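Pectate lyase II (Xanthomonas campestris pv. campestris, PDB 2QY1) probably cleaves pectate, the de-esterified pectin of plant cell walls, as a secreted lyase of polysaccharide lyase family 1. Local coordinates at residues Tyr196-Phe201 with Lys315-Ala320; His217-Tyr222 with Tyr306-Ala311; Ile241-Phe246 with Leu266-Val271; Asn251-Arg256 with Ala287-Trp292. The protein carries 2 engineered substitutions. All coordinates share one frame; numbering follows the deposited sequence.

Interaction 1 of 4, residues Tyr196-Phe201 with Lys315-Ala320; sequences YHHNRF and KAKVIA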
loop_
_atom_site.group_PDB
_atom_site.type_symbol
_atom_site.label_atom_id
_atom_site.label_comp_id
_atom_site.label_asym_id
_atom_site.label_seq_id
_atom_site.Cartn_x
_atom_site.Cartn_y
_atom_site.Cartn_z
ATOM N N TYR A 196 -0.445 -7.052 -5.072
ATOM C CA TYR A 196 0.497 -5.941 -5.172
ATOM C C TYR A 196 1.297 -6.114 -6.455
ATOM O O TYR A 196 2.084 -7.056 -6.562
ATOM C CB TYR A 196 1.479 -5.946 -3.996
ATOM C CG TYR A 196 0.878 -5.785 -2.615
ATOM C CD1 TYR A 196 0.444 -6.893 -1.887
ATOM C CD2 TYR A 196 0.783 -4.528 -2.021
ATOM C CE1 TYR A 196 -0.088 -6.748 -0.610
ATOM C CE2 TYR A 196 0.252 -4.371 -0.745
ATOM C CZ TYR A 196 -0.183 -5.482 -0.048
ATOM O OH TYR A 196 -0.706 -5.332 1.214
ATOM N N HIS A 197 1.117 -5.227 -7.432
ATOM C CA HIS A 197 1.913 -5.341 -8.659
ATOM C C HIS A 197 2.348 -4.025 -9.289
ATOM O O HIS A 197 1.660 -3.009 -9.176
ATOM C CB HIS A 197 1.239 -6.258 -9.690
ATOM C CG HIS A 197 0.052 -5.655 -10.373
ATOM N ND1 HIS A 197 0.146 -4.992 -11.577
ATOM C CD2 HIS A 197 -1.258 -5.636 -10.033
ATOM C CE1 HIS A 197 -1.054 -4.577 -11.944
ATOM N NE2 HIS A 197 -1.924 -4.957 -11.025
ATOM N N HIS A 198 3.512 -4.070 -9.939
ATOM C CA HIS A 198 4.111 -2.922 -10.634
ATOM C C HIS A 198 4.317 -1.692 -9.743
ATOM O O HIS A 198 4.351 -0.559 -10.232
ATOM C CB HIS A 198 3.314 -2.568 -11.894
ATOM C CG HIS A 198 3.473 -3.555 -13.009
ATOM N ND1 HIS A 198 2.588 -4.591 -13.217
ATOM C CD2 HIS A 198 4.412 -3.663 -13.980
ATOM C CE1 HIS A 198 2.974 -5.293 -14.267
ATOM N NE2 HIS A 198 4.079 -4.752 -14.747
ATOM N N ASN A 199 4.463 -1.922 -8.439
ATOM C CA ASN A 199 4.783 -0.848 -7.506
ATOM C C ASN A 199 6.286 -0.570 -7.478
ATOM O O ASN A 199 7.100 -1.463 -7.733
ATOM C CB ASN A 199 4.290 -1.173 -6.089
ATOM C CG ASN A 199 2.796 -1.432 -6.028
ATOM O OD1 ASN A 199 2.354 -2.559 -5.811
ATOM N ND2 ASN A 199 2.014 -0.389 -6.224
ATOM N N ARG A 200 6.638 0.676 -7.172
ATOM C CA ARG A 200 8.029 1.087 -7.003
ATOM C C ARG A 200 8.283 1.377 -5.529
ATOM O O ARG A 200 7.689 2.295 -4.961
ATOM C CB ARG A 200 8.329 2.327 -7.849
ATOM C CG ARG A 200 9.803 2.678 -7.946
ATOM C CD ARG A 200 10.040 3.869 -8.860
ATOM N NE ARG A 200 11.425 4.333 -8.775
ATOM C CZ ARG A 200 11.909 5.403 -9.403
ATOM N NH1 ARG A 200 11.128 6.144 -10.180
ATOM N NH2 ARG A 200 13.186 5.734 -9.252
ATOM N N PHE A 201 9.155 0.578 -4.920
ATOM C CA PHE A 201 9.523 0.736 -3.517
ATOM C C PHE A 201 10.999 1.102 -3.437
ATOM O O PHE A 201 11.865 0.253 -3.669
ATOM C CB PHE A 201 9.270 -0.560 -2.735
ATOM C CG PHE A 201 7.856 -1.079 -2.830
ATOM C CD1 PHE A 201 6.782 -0.335 -2.340
ATOM C CD2 PHE A 201 7.602 -2.338 -3.375
ATOM C CE1 PHE A 201 5.471 -0.828 -2.415
ATOM C CE2 PHE A 201 6.304 -2.842 -3.447
ATOM C CZ PHE A 201 5.236 -2.084 -2.965
ATOM N N LYS A 315 12.382 -3.408 -13.541
ATOM C CA LYS A 315 13.008 -2.165 -13.083
ATOM C C LYS A 315 12.677 -0.995 -14.011
ATOM O O LYS A 315 12.156 0.024 -13.561
ATOM C CB LYS A 315 14.527 -2.322 -12.936
ATOM C CG LYS A 315 15.259 -1.025 -12.588
ATOM C CD LYS A 315 16.724 -1.269 -12.247
ATOM C CE LYS A 315 17.466 0.044 -12.015
ATOM N NZ LYS A 315 18.868 -0.167 -11.536
ATOM N N ALA A 316 12.968 -1.159 -15.302
ATOM C CA ALA A 316 12.715 -0.119 -16.303
ATOM C C ALA A 316 11.225 0.182 -16.464
ATOM O O ALA A 316 10.823 1.348 -16.497
ATOM C CB ALA A 316 13.336 -0.505 -17.644
ATOM N N LYS A 317 10.416 -0.873 -16.552
ATOM C CA LYS A 317 8.967 -0.741 -16.707
ATOM C C LYS A 317 8.336 0.024 -15.542
ATOM O O LYS A 317 7.558 0.953 -15.760
ATOM C CB LYS A 317 8.316 -2.126 -16.895
ATOM C CG LYS A 317 6.797 -2.213 -16.659
ATOM C CD LYS A 317 5.960 -1.333 -17.597
ATOM C CE LYS A 317 5.791 -1.933 -18.981
ATOM N NZ LYS A 317 5.003 -1.011 -19.851
ATOM N N VAL A 318 8.690 -0.361 -14.318
ATOM C CA VAL A 318 8.139 0.269 -13.118
ATOM C C VAL A 318 8.607 1.720 -12.965
ATOM O O VAL A 318 7.799 2.598 -12.681
ATOM C CB VAL A 318 8.422 -0.579 -11.849
ATOM C CG1 VAL A 318 8.113 0.195 -10.584
ATOM C CG2 VAL A 318 7.602 -1.866 -11.883
ATOM N N ILE A 319 9.895 1.978 -13.183
ATOM C CA ILE A 319 10.399 3.354 -13.172
ATOM C C ILE A 319 9.609 4.232 -14.153
ATOM O O ILE A 319 9.283 5.379 -13.843
ATOM C CB ILE A 319 11.929 3.425 -13.444
ATOM C CG1 ILE A 319 12.706 2.971 -12.202
ATOM C CG2 ILE A 319 12.355 4.846 -13.841
ATOM C CD1 ILE A 319 14.174 2.625 -12.459
ATOM N N ALA A 320 9.269 3.669 -15.309
ATOM C CA ALA A 320 8.565 4.403 -16.362
ATOM C C ALA A 320 7.071 4.633 -16.092
ATOM O O ALA A 320 6.492 5.597 -16.601
ATOM C CB ALA A 320 8.752 3.703 -17.703
HETATM O O HOH W 1 8.270 5.937 -11.229
#
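Lys317 of helix 314-321 meets His198 through a methylene: its CG lies 3.9 Å from CD2 of His198, at the imidazole edge and near the ring plane. The lysine chain folds at chi2 and chi3 (61° and 78°), which carries NZ off to O of Glu330, the last residue of the chain. NE2 of His198 is bonded to Thr309, and its ND1 lies 3.0 Å from ND1 of His197 in a nearly straight hydrogen bond. Val318 follows, straddling the turn with its two methyls. CG1 sits 3.5 Å from both Asn199 O and Arg200 CB, while CG2 settles 3.9 Å from CA of His198. Ile319 lays CG1 over the middle of the Arg200 guanidinium, 3.8 Å from CZ. A water at the guanidinium edge accepts from NH1 of Arg200 and donates to Ile319 O, 2.9 Å from it. Arg200 NE pairs with Glu202. With the polar ends engaged elsewhere or through water, the helix appears to rest on the turn largely by van der Waals packing of aliphatic groups on imidazole and guanidinium.

Interaction 2 of 4, residues His217-Tyr222 with Tyr306-Ala311; sequences HIYNNY and YTVTPA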
loop_
_atom_site.group_PDB
_atom_site.type_symbol
_atom_site.label_atom_id
_atom_site.label_comp_id
_atom_site.label_asym_id
_atom_site.label_seq_id
_atom_site.Cartn_x
_atom_site.Cartn_y
_atom_site.Cartn_z
ATOM N N HIS A 217 -0.719 -11.877 -3.760
ATOM C CA HIS A 217 0.030 -12.086 -4.982
ATOM C C HIS A 217 0.866 -10.830 -5.200
ATOM O O HIS A 217 0.331 -9.749 -5.446
ATOM C CB HIS A 217 -0.924 -12.346 -6.146
ATOM C CG HIS A 217 -0.244 -12.708 -7.429
ATOM N ND1 HIS A 217 -0.833 -12.510 -8.658
ATOM C CD2 HIS A 217 0.971 -13.254 -7.679
ATOM C CE1 HIS A 217 -0.015 -12.925 -9.609
ATOM N NE2 HIS A 217 1.088 -13.376 -9.042
ATOM N N ILE A 218 2.178 -10.986 -5.067
ATOM C CA ILE A 218 3.123 -9.877 -5.145
ATOM C C ILE A 218 4.006 -10.093 -6.374
ATOM O O ILE A 218 4.917 -10.919 -6.347
ATOM C CB ILE A 218 3.971 -9.783 -3.836
ATOM C CG1 ILE A 218 3.055 -9.576 -2.621
ATOM C CG2 ILE A 218 5.025 -8.669 -3.923
ATOM C CD1 ILE A 218 3.678 -9.968 -1.280
ATOM N N TYR A 219 3.717 -9.372 -7.459
ATOM C CA TYR A 219 4.421 -9.593 -8.730
ATOM C C TYR A 219 4.798 -8.309 -9.461
ATOM O O TYR A 219 4.109 -7.303 -9.342
ATOM C CB TYR A 219 3.632 -10.549 -9.651
ATOM C CG TYR A 219 2.454 -9.947 -10.399
ATOM C CD1 TYR A 219 2.615 -9.390 -11.672
ATOM C CD2 TYR A 219 1.172 -9.967 -9.852
ATOM C CE1 TYR A 219 1.530 -8.838 -12.364
ATOM C CE2 TYR A 219 0.083 -9.430 -10.537
ATOM C CZ TYR A 219 0.269 -8.868 -11.792
ATOM O OH TYR A 219 -0.812 -8.335 -12.463
ATOM N N ASN A 220 5.896 -8.360 -10.216
ATOM C CA ASN A 220 6.360 -7.234 -11.044
ATOM C C ASN A 220 6.613 -5.931 -10.280
ATOM O O ASN A 220 6.504 -4.840 -10.850
ATOM C CB ASN A 220 5.404 -6.974 -12.219
ATOM C CG ASN A 220 5.473 -8.044 -13.293
ATOM O OD1 ASN A 220 6.415 -8.844 -13.353
ATOM N ND2 ASN A 220 4.468 -8.059 -14.158
ATOM N N ASN A 221 6.947 -6.050 -8.996
ATOM C CA ASN A 221 7.338 -4.896 -8.188
ATOM C C ASN A 221 8.851 -4.698 -8.215
ATOM O O ASN A 221 9.612 -5.662 -8.322
ATOM C CB ASN A 221 6.862 -5.046 -6.741
ATOM C CG ASN A 221 5.369 -5.262 -6.636
ATOM O OD1 ASN A 221 4.581 -4.336 -6.817
ATOM N ND2 ASN A 221 4.969 -6.490 -6.328
ATOM N N TYR A 222 9.275 -3.442 -8.122
ATOM C CA TYR A 222 10.694 -3.102 -8.102
ATOM C C TYR A 222 11.087 -2.606 -6.714
ATOM O O TYR A 222 10.492 -1.659 -6.191
ATOM C CB TYR A 222 11.014 -2.062 -9.189
ATOM C CG TYR A 222 12.398 -1.441 -9.105
ATOM C CD1 TYR A 222 13.549 -2.233 -9.155
ATOM C CD2 TYR A 222 12.555 -0.058 -8.997
ATOM C CE1 TYR A 222 14.815 -1.665 -9.077
ATOM C CE2 TYR A 222 13.823 0.523 -8.925
ATOM C CZ TYR A 222 14.946 -0.288 -8.969
ATOM O OH TYR A 222 16.201 0.276 -8.897
ATOM N N TYR A 306 -3.751 -12.351 -15.520
ATOM C CA TYR A 306 -2.740 -11.295 -15.413
ATOM C C TYR A 306 -1.588 -11.477 -16.403
ATOM O O TYR A 306 -1.218 -12.602 -16.734
ATOM C CB TYR A 306 -2.214 -11.184 -13.973
ATOM C CG TYR A 306 -1.477 -12.406 -13.454
ATOM C CD1 TYR A 306 -2.171 -13.541 -13.026
ATOM C CD2 TYR A 306 -0.085 -12.415 -13.366
ATOM C CE1 TYR A 306 -1.493 -14.660 -12.543
ATOM C CE2 TYR A 306 0.597 -13.527 -12.880
ATOM C CZ TYR A 306 -0.110 -14.645 -12.472
ATOM O OH TYR A 306 0.570 -15.741 -11.991
ATOM N N THR A 307 -1.041 -10.358 -16.875
ATOM C CA THR A 307 0.097 -10.362 -17.794
ATOM C C THR A 307 1.373 -9.993 -17.048
ATOM O O THR A 307 1.480 -8.902 -16.482
ATOM C CB THR A 307 -0.117 -9.385 -18.981
ATOM O OG1 THR A 307 -1.283 -9.773 -19.718
ATOM C CG2 THR A 307 1.085 -9.390 -19.923
ATOM N N VAL A 308 2.334 -10.911 -17.046
ATOM C CA VAL A 308 3.600 -10.679 -16.358
ATOM C C VAL A 308 4.610 -9.970 -17.256
ATOM O O VAL A 308 4.842 -10.379 -18.395
ATOM C CB VAL A 308 4.221 -11.990 -15.785
ATOM C CG1 VAL A 308 3.420 -12.482 -14.591
ATOM C CG2 VAL A 308 4.318 -13.076 -16.854
ATOM N N THR A 309 5.179 -8.884 -16.738
ATOM C CA THR A 309 6.343 -8.250 -17.337
ATOM C C THR A 309 7.524 -9.169 -17.044
ATOM O O THR A 309 7.684 -9.602 -15.900
ATOM C CB THR A 309 6.610 -6.862 -16.703
ATOM O OG1 THR A 309 5.433 -6.051 -16.801
ATOM C CG2 THR A 309 7.771 -6.146 -17.393
ATOM N N PRO A 310 8.335 -9.506 -18.072
ATOM C CA PRO A 310 9.553 -10.274 -17.806
ATOM C C PRO A 310 10.364 -9.619 -16.690
ATOM O O PRO A 310 10.605 -8.409 -16.730
ATOM C CB PRO A 310 10.300 -10.212 -19.138
ATOM C CG PRO A 310 9.216 -10.098 -20.155
ATOM C CD PRO A 310 8.167 -9.230 -19.513
ATOM N N ALA A 311 10.760 -10.421 -15.703
ATOM C CA ALA A 311 11.344 -9.925 -14.452
ATOM C C ALA A 311 12.506 -8.947 -14.627
ATOM O O ALA A 311 12.590 -7.952 -13.906
ATOM C CB ALA A 311 11.760 -11.091 -13.567
HETATM O O HOH W 2 -0.321 -7.153 -14.960
#
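Segments 217-222 and 306-311 run in similar directions, 31° apart over 217-220 and 306-309, and their CA atoms come nearest at Asn220 and Thr309, 6.4 Å apart. Tyr306 carries much of the side-chain contact. The imidazole of His217 turns its CE1 edge to the face of Tyr306, with CE1 3.3 Å from CZ of Tyr306, in an edge-to-face pair with the planes at 74°. Both His217 NE2 and Tyr306 OH bond to the same carboxylate oxygen of Glu242, and ND1 of His217 to Tyr304, which would fix the rotation of the imidazole. Tyr219 slides past Tyr306 in the opposite sense: CD2 of Tyr306 stands over one face of the Tyr219 ring, 3.9 Å from CZ of Tyr219, with the rings oblique to each other. CG of Tyr219 lies between its own backbone N and carbonyl carbon (chi1 79°), a setting that turns the ring across to Tyr306. The hydroxyl of Tyr219 is 2.8 Å from a water, which in turn donates to Thr307 O, 2.9 Å away. His217, Tyr219 and Tyr306 form an aromatic cluster, here placed where the chain's C-terminal region passes over the outer surface of a right-handed parallel beta-helix, the fold of pectate lyases.

Interaction 3 of 4, residues Ile241-Phe246 with Leu266-Val271; sequences IESNYF and LINNYV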
loop_
_atom_site.group_PDB
_atom_site.type_symbol
_atom_site.label_atom_id
_atom_site.label_comp_id
_atom_site.label_asym_id
_atom_site.label_seq_id
_atom_site.Cartn_x
_atom_site.Cartn_y
_atom_site.Cartn_z
ATOM N N ILE A 241 4.986 -14.871 -4.698
ATOM C CA ILE A 241 5.962 -13.833 -5.023
ATOM C C ILE A 241 6.594 -14.146 -6.379
ATOM O O ILE A 241 7.404 -15.066 -6.501
ATOM C CB ILE A 241 7.038 -13.700 -3.910
ATOM C CG1 ILE A 241 6.370 -13.429 -2.554
ATOM C CG2 ILE A 241 8.052 -12.605 -4.256
ATOM C CD1 ILE A 241 7.307 -13.509 -1.355
ATOM N N GLU A 242 6.219 -13.360 -7.387
ATOM C CA GLU A 242 6.476 -13.705 -8.784
ATOM C C GLU A 242 7.065 -12.547 -9.590
ATOM O O GLU A 242 6.556 -11.431 -9.544
ATOM C CB GLU A 242 5.166 -14.180 -9.426
ATOM C CG GLU A 242 5.271 -14.621 -10.876
ATOM C CD GLU A 242 3.929 -15.000 -11.490
ATOM O OE1 GLU A 242 3.923 -15.421 -12.663
ATOM O OE2 GLU A 242 2.883 -14.877 -10.811
ATOM N N SER A 243 8.141 -12.824 -10.326
ATOM C CA SER A 243 8.707 -11.881 -11.302
ATOM C C SER A 243 8.932 -10.451 -10.791
ATOM O O SER A 243 8.691 -9.476 -11.511
ATOM C CB SER A 243 7.855 -11.861 -12.581
ATOM O OG SER A 243 7.898 -13.115 -13.238
ATOM N N ASN A 244 9.387 -10.330 -9.548
ATOM C CA ASN A 244 9.784 -9.039 -9.002
ATOM C C ASN A 244 11.243 -8.752 -9.356
ATOM O O ASN A 244 11.964 -9.635 -9.827
ATOM C CB ASN A 244 9.578 -9.000 -7.480
ATOM C CG ASN A 244 8.147 -9.312 -7.067
ATOM O OD1 ASN A 244 7.827 -10.442 -6.696
ATOM N ND2 ASN A 244 7.280 -8.315 -7.136
ATOM N N TYR A 245 11.667 -7.512 -9.136
ATOM C CA TYR A 245 13.049 -7.098 -9.353
ATOM C C TYR A 245 13.597 -6.597 -8.019
ATOM O O TYR A 245 13.176 -5.547 -7.530
ATOM C CB TYR A 245 13.099 -5.989 -10.412
ATOM C CG TYR A 245 14.466 -5.690 -11.000
ATOM C CD1 TYR A 245 14.758 -6.022 -12.323
ATOM C CD2 TYR A 245 15.454 -5.047 -10.250
ATOM C CE1 TYR A 245 16.001 -5.736 -12.880
ATOM C CE2 TYR A 245 16.701 -4.760 -10.796
ATOM C CZ TYR A 245 16.966 -5.107 -12.112
ATOM O OH TYR A 245 18.195 -4.828 -12.659
ATOM N N PHE A 246 14.516 -7.363 -7.431
ATOM C CA PHE A 246 15.117 -7.025 -6.140
ATOM C C PHE A 246 16.565 -6.565 -6.310
ATOM O O PHE A 246 17.353 -7.227 -6.990
ATOM C CB PHE A 246 15.113 -8.237 -5.199
ATOM C CG PHE A 246 13.744 -8.748 -4.839
ATOM C CD1 PHE A 246 13.197 -9.834 -5.513
ATOM C CD2 PHE A 246 13.015 -8.166 -3.801
ATOM C CE1 PHE A 246 11.940 -10.325 -5.175
ATOM C CE2 PHE A 246 11.757 -8.650 -3.456
ATOM C CZ PHE A 246 11.216 -9.731 -4.147
ATOM N N LEU A 266 7.681 -18.888 -4.526
ATOM C CA LEU A 266 8.616 -18.057 -5.286
ATOM C C LEU A 266 8.829 -18.586 -6.700
ATOM O O LEU A 266 9.130 -19.763 -6.886
ATOM C CB LEU A 266 9.963 -17.968 -4.557
ATOM C CG LEU A 266 10.047 -17.183 -3.242
ATOM C CD1 LEU A 266 11.253 -17.631 -2.428
ATOM C CD2 LEU A 266 10.106 -15.687 -3.491
ATOM N N ILE A 267 8.655 -17.712 -7.692
ATOM C CA ILE A 267 8.924 -18.060 -9.092
ATOM C C ILE A 267 9.399 -16.844 -9.888
ATOM O O ILE A 267 8.843 -15.748 -9.756
ATOM C CB ILE A 267 7.689 -18.680 -9.835
ATOM C CG1 ILE A 267 6.670 -19.316 -8.877
ATOM C CG2 ILE A 267 8.149 -19.697 -10.885
ATOM C CD1 ILE A 267 5.606 -18.356 -8.358
ATOM N N ASN A 268 10.435 -17.051 -10.700
ATOM C CA ASN A 268 10.890 -16.084 -11.715
ATOM C C ASN A 268 11.310 -14.696 -11.221
ATOM O O ASN A 268 11.325 -13.741 -11.998
ATOM C CB ASN A 268 9.846 -15.947 -12.840
ATOM C CG ASN A 268 9.661 -17.228 -13.632
ATOM O OD1 ASN A 268 10.571 -18.053 -13.734
ATOM N ND2 ASN A 268 8.476 -17.395 -14.208
ATOM N N ASN A 269 11.660 -14.584 -9.943
ATOM C CA ASN A 269 12.111 -13.306 -9.392
ATOM C C ASN A 269 13.508 -12.944 -9.881
ATOM O O ASN A 269 14.400 -13.790 -9.894
ATOM C CB ASN A 269 12.073 -13.329 -7.861
ATOM C CG ASN A 269 10.666 -13.469 -7.313
ATOM O OD1 ASN A 269 10.292 -14.522 -6.800
ATOM N ND2 ASN A 269 9.876 -12.408 -7.429
ATOM N N TYR A 270 13.685 -11.694 -10.303
ATOM C CA TYR A 270 15.005 -11.183 -10.658
ATOM C C TYR A 270 15.715 -10.727 -9.391
ATOM O O TYR A 270 15.250 -9.817 -8.701
ATOM C CB TYR A 270 14.916 -10.027 -11.664
ATOM C CG TYR A 270 16.271 -9.522 -12.130
ATOM C CD1 TYR A 270 16.809 -9.932 -13.353
ATOM C CD2 TYR A 270 17.023 -8.646 -11.343
ATOM C CE1 TYR A 270 18.057 -9.477 -13.782
ATOM C CE2 TYR A 270 18.272 -8.191 -11.760
ATOM C CZ TYR A 270 18.779 -8.607 -12.980
ATOM O OH TYR A 270 20.010 -8.151 -13.393
ATOM N N VAL A 271 16.844 -11.365 -9.100
ATOM C CA VAL A 271 17.639 -11.047 -7.918
ATOM C C VAL A 271 18.936 -10.361 -8.350
ATOM O O VAL A 271 19.836 -11.001 -8.896
ATOM C CB VAL A 271 17.943 -12.319 -7.083
ATOM C CG1 VAL A 271 18.614 -11.959 -5.768
ATOM C CG2 VAL A 271 16.663 -13.104 -6.825
HETATM O O HOH W 3 6.359 -15.503 -13.860
#
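Tyr270 N donates to Asn244 O at 2.7 Å, and Phe246 N to Tyr270 O at 2.9 Å in a nearly straight bond (176°). Before the turn, Ile267 N reaches Ile241 O at 3.2 Å and Ser243 N reaches Ile267 O at 3.1 Å, completing the parallel pairing of two adjacent coils. A water ties the outer polar groups together: it donates to Glu242 OE1, accepts from Asn268 ND2 and lies 2.9 Å from Ser243 OG; the other carboxylate oxygen is taken up by the loop at Tyr306. Ser243 and Asn268 both have positive phi, each followed by an asparagine; the Asn244 and Asn269 side chains lie side by side with amide planes 8° apart. This side-by-side array of turn asparagines, continued from coil to coil, is the asparagine ladder of parallel beta-helix pectate lyases. Tyr245 and Tyr270 extend the same way and form an offset stack, planes 12° apart, with CE2 of Tyr270 3.4 Å from CZ of Tyr245. On the opposite sheet face, Leu266 CD2 presses on CB of Ile241, 3.7 Å away.

Interaction 4 of 4, residues Asn251-Arg256 with Ala287-Trp292; sequences NPVTSR and ANATNW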
loop_
_atom_site.group_PDB
_atom_site.type_symbol
_atom_site.label_atom_id
_atom_site.label_comp_id
_atom_site.label_asym_id
_atom_site.label_seq_id
_atom_site.Cartn_x
_atom_site.Cartn_y
_atom_site.Cartn_z
ATOM N N ASN A 251 16.939 -8.526 3.820
ATOM C CA ASN A 251 15.826 -9.456 4.057
ATOM C C ASN A 251 14.655 -9.265 3.077
ATOM O O ASN A 251 13.541 -8.937 3.503
ATOM C CB ASN A 251 15.332 -9.352 5.508
ATOM C CG ASN A 251 16.458 -9.454 6.518
ATOM O OD1 ASN A 251 16.687 -8.533 7.304
ATOM N ND2 ASN A 251 17.165 -10.578 6.506
ATOM N N PRO A 252 14.908 -9.454 1.762
ATOM C CA PRO A 252 13.876 -9.193 0.753
ATOM C C PRO A 252 12.621 -10.046 0.915
ATOM O O PRO A 252 11.509 -9.558 0.693
ATOM C CB PRO A 252 14.580 -9.508 -0.574
ATOM C CG PRO A 252 15.740 -10.365 -0.209
ATOM C CD PRO A 252 16.170 -9.905 1.145
ATOM N N VAL A 253 12.805 -11.307 1.293
ATOM C CA VAL A 253 11.692 -12.207 1.571
ATOM C C VAL A 253 11.966 -12.883 2.907
ATOM O O VAL A 253 12.943 -13.624 3.053
ATOM C CB VAL A 253 11.494 -13.257 0.447
ATOM C CG1 VAL A 253 10.386 -14.232 0.809
ATOM C CG2 VAL A 253 11.181 -12.576 -0.882
ATOM N N THR A 254 11.109 -12.612 3.884
ATOM C CA THR A 254 11.325 -13.097 5.245
ATOM C C THR A 254 10.009 -13.341 5.981
ATOM O O THR A 254 8.942 -12.933 5.521
ATOM C CB THR A 254 12.223 -12.118 6.062
ATOM O OG1 THR A 254 12.497 -12.670 7.357
ATOM C CG2 THR A 254 11.558 -10.743 6.222
ATOM N N SER A 255 10.104 -14.039 7.108
ATOM C CA SER A 255 9.020 -14.130 8.075
ATOM C C SER A 255 9.610 -13.928 9.464
ATOM O O SER A 255 10.418 -14.736 9.914
ATOM C CB SER A 255 8.326 -15.484 7.996
ATOM O OG SER A 255 7.279 -15.546 8.948
ATOM N N ARG A 256 9.211 -12.851 10.138
ATOM C CA ARG A 256 9.792 -12.506 11.439
ATOM C C ARG A 256 8.861 -11.690 12.337
ATOM O O ARG A 256 8.019 -10.937 11.849
ATOM C CB ARG A 256 11.124 -11.762 11.252
ATOM C CG ARG A 256 11.032 -10.484 10.409
ATOM C CD ARG A 256 12.394 -9.833 10.239
ATOM N NE ARG A 256 13.344 -10.728 9.580
ATOM C CZ ARG A 256 14.665 -10.579 9.600
ATOM N NH1 ARG A 256 15.220 -9.565 10.251
ATOM N NH2 ARG A 256 15.437 -11.455 8.968
ATOM N N ALA A 287 12.237 -16.977 9.438
ATOM C CA ALA A 287 12.757 -17.597 8.223
ATOM C C ALA A 287 13.265 -16.537 7.250
ATOM O O ALA A 287 12.660 -15.471 7.106
ATOM C CB ALA A 287 11.692 -18.462 7.563
ATOM N N ASN A 288 14.389 -16.835 6.605
ATOM C CA ASN A 288 14.939 -16.003 5.539
ATOM C C ASN A 288 15.057 -16.820 4.254
ATOM O O ASN A 288 15.639 -17.906 4.257
ATOM C CB ASN A 288 16.319 -15.457 5.929
ATOM C CG ASN A 288 16.248 -14.297 6.920
ATOM O OD1 ASN A 288 15.215 -13.640 7.072
ATOM N ND2 ASN A 288 17.367 -14.034 7.588
ATOM N N ALA A 289 14.508 -16.295 3.161
ATOM C CA ALA A 289 14.571 -16.965 1.860
ATOM C C ALA A 289 15.929 -16.751 1.184
ATOM O O ALA A 289 16.006 -16.246 0.061
ATOM C CB ALA A 289 13.434 -16.484 0.963
ATOM N N THR A 290 16.996 -17.152 1.877
ATOM C CA THR A 290 18.373 -16.899 1.442
ATOM C C THR A 290 18.690 -17.544 0.089
ATOM O O THR A 290 19.455 -16.993 -0.705
ATOM C CB THR A 290 19.392 -17.356 2.521
ATOM O OG1 THR A 290 19.060 -16.749 3.777
ATOM C CG2 THR A 290 20.815 -16.959 2.147
ATOM N N ASN A 291 18.087 -18.699 -0.170
ATOM C CA ASN A 291 18.312 -19.424 -1.420
ATOM C C ASN A 291 17.138 -19.338 -2.395
ATOM O O ASN A 291 17.145 -19.989 -3.443
ATOM C CB ASN A 291 18.678 -20.875 -1.123
ATOM C CG ASN A 291 20.003 -20.994 -0.407
ATOM O OD1 ASN A 291 21.054 -20.728 -0.985
ATOM N ND2 ASN A 291 19.959 -21.380 0.861
ATOM N N TRP A 292 16.143 -18.527 -2.037
ATOM C CA TRP A 292 14.968 -18.262 -2.880
ATOM C C TRP A 292 14.137 -19.516 -3.175
ATOM O O TRP A 292 13.619 -19.693 -4.282
ATOM C CB TRP A 292 15.375 -17.523 -4.163
ATOM C CG TRP A 292 15.967 -16.187 -3.864
ATOM C CD1 TRP A 292 17.282 -15.908 -3.609
ATOM C CD2 TRP A 292 15.263 -14.949 -3.739
ATOM N NE1 TRP A 292 17.440 -14.566 -3.350
ATOM C CE2 TRP A 292 16.216 -13.955 -3.423
ATOM C CE3 TRP A 292 13.918 -14.578 -3.874
ATOM C CZ2 TRP A 292 15.870 -12.614 -3.240
ATOM C CZ3 TRP A 292 13.573 -13.243 -3.691
ATOM C CH2 TRP A 292 14.547 -12.279 -3.375
#
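Val253 is the chief bump, fitted into the corner made by Ala289 and Trp292. Its CG1, anti to the backbone N (chi1 176°), lies 3.8 Å from Ala289 CB, while CG2 points to the second wall of that corner and meets the six-membered ring of the indole obliquely, 3.7 Å from CZ3 of Trp292. The neighbouring proline deepens this seat: Pro252 CG sits 3.8 Å from CZ2 of Trp292, the two side chains crossing at about a right angle, so that the six-membered part of the indole nests against two successive aliphatic residues. The hollow lies where segment 287-292 curls after its short strand, through an inverse gamma turn centred on Ala289 and a type I turn from Ala289 to Trp292. The strand itself pairs antiparallel with 253-255, whereas the beta-helix coils beside it pair in parallel. Ser255 and Ala287 make its hydrogen-bonded pair, and Ala289 N reaches Val253 O at 3.1 Å. On the sheet face of Thr254 and Asn288, the threonine hydroxyl fits a polar notch, with OG1 2.8 Å from Ala287 O and 2.9 Å from Asn288 OD1. Arg256 closes the notch, the Asn288 amide meeting its guanidinium edge nearly in plane: NH2 donates to a lone pair of Asn288 OD1, NE to Thr254 OG1. Gly278 O takes a further bond from NH2.

How the interactions relate
Interaction 4 is the most buried of the set, while interactions 1 to 3 are partly buried and lie closer together, on the turns and outer wall of the beta-helix. Interactions 3 and 4 share strand 245-255, and Trp292 of the latter packs on Phe246, Leu266 and Val271 of the former. Backbone bonds between neighbouring strands join the others: Tyr196 N to His217 O for interactions 1 and 2, Tyr245 N to Asn221 O for 2 and 3. Chemistry follows place: backbone pairing dominates where strand meets strand (interactions 3 and 4), whereas the C-terminal loop and helix of interactions 2 and 1 attach by aromatic or aliphatic packing, without backbone pairing between the segments; single waters bridge interactions 1, 2 and 3 alike.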